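Local coordinates for putative aminopeptidase (Leishmania major, PDB 5NTH), which probably acts as a manganese-dependent leucyl aminopeptidase of the M17 family, removing residues from the N-terminal end of peptides, at residues V32-I37 with E205-C210. Sequence-based numbering, arbitrary orientation.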
ATOM      1  N   VAL A  32      13.331 -40.031  21.171  1.00 27.47           N
ATOM      2  CA  VAL A  32      14.582 -40.418  20.571  1.00 27.39           C
ATOM      3  C   VAL A  32      15.365 -41.288  21.552  1.00 27.47           C
ATOM      4  O   VAL A  32      15.448 -41.012  22.757  1.00 27.40           O
ATOM      5  CB  VAL A  32      15.396 -39.194  20.174  1.00 27.53           C
ATOM      6  CG1 VAL A  32      16.688 -39.608  19.503  1.00 27.52           C
ATOM      7  CG2 VAL A  32      14.574 -38.345  19.224  1.00 27.50           C
ATOM      8  N   THR A  33      15.929 -42.356  21.010  1.00 27.08           N
ATOM      9  CA  THR A  33      16.802 -43.228  21.751  1.00 26.29           C
ATOM     10  C   THR A  33      18.084 -43.387  20.969  1.00 25.93           C
ATOM     11  O   THR A  33      18.153 -43.112  19.759  1.00 24.63           O
ATOM     12  CB  THR A  33      16.145 -44.608  21.999  1.00 26.35           C
ATOM     13  OG1 THR A  33      15.870 -45.287  20.751  1.00 25.84           O
ATOM     14  CG2 THR A  33      14.876 -44.435  22.810  1.00 26.10           C
ATOM     15  N   PHE A  34      19.104 -43.856  21.662  1.00 26.02           N
ATOM     16  CA  PHE A  34      20.340 -44.172  20.993  1.00 26.63           C
ATOM     17  C   PHE A  34      20.690 -45.620  21.297  1.00 27.74           C
ATOM     18  O   PHE A  34      20.399 -46.127  22.382  1.00 28.20           O
ATOM     19  CB  PHE A  34      21.439 -43.220  21.459  1.00 26.10           C
ATOM     20  CG  PHE A  34      21.124 -41.761  21.219  1.00 25.59           C
ATOM     21  CD1 PHE A  34      20.266 -41.078  22.069  1.00 25.18           C
ATOM     22  CD2 PHE A  34      21.690 -41.076  20.145  1.00 25.35           C
ATOM     23  CE1 PHE A  34      19.983 -39.750  21.854  1.00 25.21           C
ATOM     24  CE2 PHE A  34      21.388 -39.752  19.904  1.00 25.46           C
ATOM     25  CZ  PHE A  34      20.530 -39.084  20.761  1.00 25.41           C
ATOM     26  N   THR A  35      21.309 -46.285  20.333  1.00 28.10           N
ATOM     27  CA  THR A  35      21.725 -47.674  20.497  1.00 27.74           C
ATOM     28  C   THR A  35      23.168 -47.780  20.048  1.00 27.49           C
ATOM     29  O   THR A  35      23.541 -47.264  18.999  1.00 28.63           O
ATOM     30  CB  THR A  35      20.806 -48.633  19.684  1.00 28.25           C
ATOM     31  OG1 THR A  35      19.508 -48.694  20.302  1.00 27.89           O
ATOM     32  CG2 THR A  35      21.386 -50.068  19.606  1.00 28.42           C
ATOM     33  N   ASP A  36      23.976 -48.479  20.824  1.00 26.50           N
ATOM     34  CA  ASP A  36      25.392 -48.578  20.543  1.00 25.98           C
ATOM     35  C   ASP A  36      25.575 -49.406  19.268  1.00 25.80           C
ATOM     36  O   ASP A  36      25.134 -50.534  19.234  1.00 25.79           O
ATOM     37  CB  ASP A  36      26.034 -49.232  21.770  1.00 26.18           C
ATOM     38  CG  ASP A  36      27.535 -49.474  21.627  1.00 26.09           C
ATOM     39  OD1 ASP A  36      28.035 -49.576  20.472  1.00 25.38           O
ATOM     40  OD2 ASP A  36      28.200 -49.568  22.698  1.00 25.86           O
ATOM     41  N   ILE A  37      26.199 -48.869  18.219  1.00 26.24           N
ATOM     42  CA  ILE A  37      26.252 -49.589  16.920  1.00 27.06           C
ATOM     43  C   ILE A  37      26.841 -50.983  17.049  1.00 28.76           C
ATOM     44  O   ILE A  37      26.546 -51.883  16.251  1.00 30.69           O
ATOM     45  CB  ILE A  37      27.054 -48.855  15.834  1.00 27.21           C
ATOM     46  CG1 ILE A  37      26.873 -49.535  14.472  1.00 27.67           C
ATOM     47  CG2 ILE A  37      28.549 -48.812  16.163  1.00 27.50           C
ATOM     48  CD1 ILE A  37      27.331 -48.693  13.296  1.00 28.08           C
ATOM     49  N   GLU A 205      23.083 -37.461  28.575  1.00 29.35           N
ATOM     50  CA  GLU A 205      23.117 -36.088  28.086  1.00 30.12           C
ATOM     51  C   GLU A 205      22.407 -35.914  26.737  1.00 29.99           C
ATOM     52  O   GLU A 205      21.565 -35.033  26.568  1.00 30.10           O
ATOM     53  CB  GLU A 205      24.556 -35.572  28.016  1.00 30.41           C
ATOM     54  CG  GLU A 205      24.988 -34.934  29.330  1.00 32.10           C
ATOM     55  CD  GLU A 205      26.499 -34.854  29.551  1.00 34.05           C
ATOM     56  OE1 GLU A 205      27.180 -35.932  29.498  1.00 35.95           O
ATOM     57  OE2 GLU A 205      26.998 -33.707  29.803  1.00 34.64           O
ATOM     58  N   LEU A 206      22.714 -36.756  25.777  1.00 30.00           N
ATOM     59  CA  LEU A 206      22.063 -36.627  24.476  1.00 30.65           C
ATOM     60  C   LEU A 206      20.539 -36.759  24.597  1.00 32.43           C
ATOM     61  O   LEU A 206      19.805 -36.052  23.913  1.00 33.51           O
ATOM     62  CB  LEU A 206      22.615 -37.633  23.487  1.00 29.66           C
ATOM     63  CG  LEU A 206      24.113 -37.494  23.255  1.00 29.13           C
ATOM     64  CD1 LEU A 206      24.551 -38.588  22.303  1.00 28.72           C
ATOM     65  CD2 LEU A 206      24.513 -36.125  22.730  1.00 28.89           C
ATOM     66  N   GLU A 207      20.075 -37.634  25.490  1.00 33.84           N
ATOM     67  CA  GLU A 207      18.652 -37.735  25.812  1.00 34.21           C
ATOM     68  C   GLU A 207      18.106 -36.463  26.470  1.00 33.80           C
ATOM     69  O   GLU A 207      16.982 -36.012  26.177  1.00 36.03           O
ATOM     70  CB  GLU A 207      18.399 -38.966  26.686  1.00 35.84           C
ATOM     71  CG  GLU A 207      18.467 -40.263  25.884  1.00 38.19           C
ATOM     72  CD  GLU A 207      18.765 -41.517  26.709  1.00 39.50           C
ATOM     73  OE1 GLU A 207      19.663 -41.524  27.576  1.00 40.57           O
ATOM     74  OE2 GLU A 207      18.097 -42.534  26.469  1.00 41.92           O
ATOM     75  N   ALA A 208      18.884 -35.885  27.366  1.00 31.83           N
ATOM     76  CA  ALA A 208      18.470 -34.638  27.985  1.00 30.93           C
ATOM     77  C   ALA A 208      18.348 -33.510  26.947  1.00 29.66           C
ATOM     78  O   ALA A 208      17.389 -32.734  27.013  1.00 28.80           O
ATOM     79  CB  ALA A 208      19.433 -34.262  29.088  1.00 31.37           C
ATOM     80  N   ILE A 209      19.295 -33.448  25.994  1.00 28.11           N
ATOM     81  CA  ILE A 209      19.210 -32.519  24.841  1.00 26.84           C
ATOM     82  C   ILE A 209      17.965 -32.801  23.995  1.00 26.67           C
ATOM     83  O   ILE A 209      17.173 -31.894  23.731  1.00 26.58           O
ATOM     84  CB  ILE A 209      20.488 -32.547  23.985  1.00 26.14           C
ATOM     85  CG1 ILE A 209      21.590 -31.775  24.696  1.00 26.81           C
ATOM     86  CG2 ILE A 209      20.294 -31.875  22.655  1.00 25.97           C
ATOM     87  CD1 ILE A 209      22.983 -32.065  24.144  1.00 27.15           C
ATOM     88  N   CYS A 210      17.782 -34.050  23.580  1.00 26.61           N
ATOM     89  CA  CYS A 210      16.619 -34.413  22.762  1.00 26.54           C
ATOM     90  C   CYS A 210      15.337 -33.999  23.455  1.00 25.04           C
ATOM     91  O   CYS A 210      14.522 -33.341  22.850  1.00 24.18           O
ATOM     92  CB  CYS A 210      16.590 -35.907  22.462  1.00 27.56           C
ATOM     93  SG  CYS A 210      17.862 -36.392  21.286  1.00 29.80           S
TER
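The ring of F34 carries L206 on one face, with CD1 of L206 4.1 Å above the ring plane and displaced from the ring centre toward CE2. At the rim itself sits the thiol of C210: its SG lies 5.0 Å from the centroid of the F34 ring and 78° off the ring normal, an edge-on sulfur-aromatic contact. CB of L206 closes on the far end of the ring, 3.7 Å from CZ of F34, and the two side chains cross at about a right angle. With CG anti to its carbonyl carbon (chi1 -58°), the F34 ring extends toward the helix, where CE1 and CZ meet both CB of L206 and the sulfur of C210, residues four apart, one turn along the helix. The same sulfur also touches V32, two residues back on the same side of the strand, with SG of C210 3.9 Å from CG1 of V32, so one thiol bridges the aromatic and the aliphatic side chain. E207 closes the border of the patch: its CG comes within 4.3 Å of CD1 of F34. No hydrogen bond joins the two segments; the contact between them is largely apolar side-chain packing. The short strand and helix axes run nearly antiparallel (166°), 8.8 Å apart. V183 and M185 of strand 181-185, A152 and A156 of helix 148-156 and F191 of helix 189-192 extend the apolar cluster. T33 points away from the helix, and its OG1 bonds to ND2 of N182. Strand 32-34 is one edge strand, within this chain, of the six-stranded mixed sheet of the N-terminal, macro-like domain, and helix 203-221 packs against it: a buried strand-helix contact, away from the two manganese sites and the actinonin pocket, in the two-domain fold of M17 aminopeptidases.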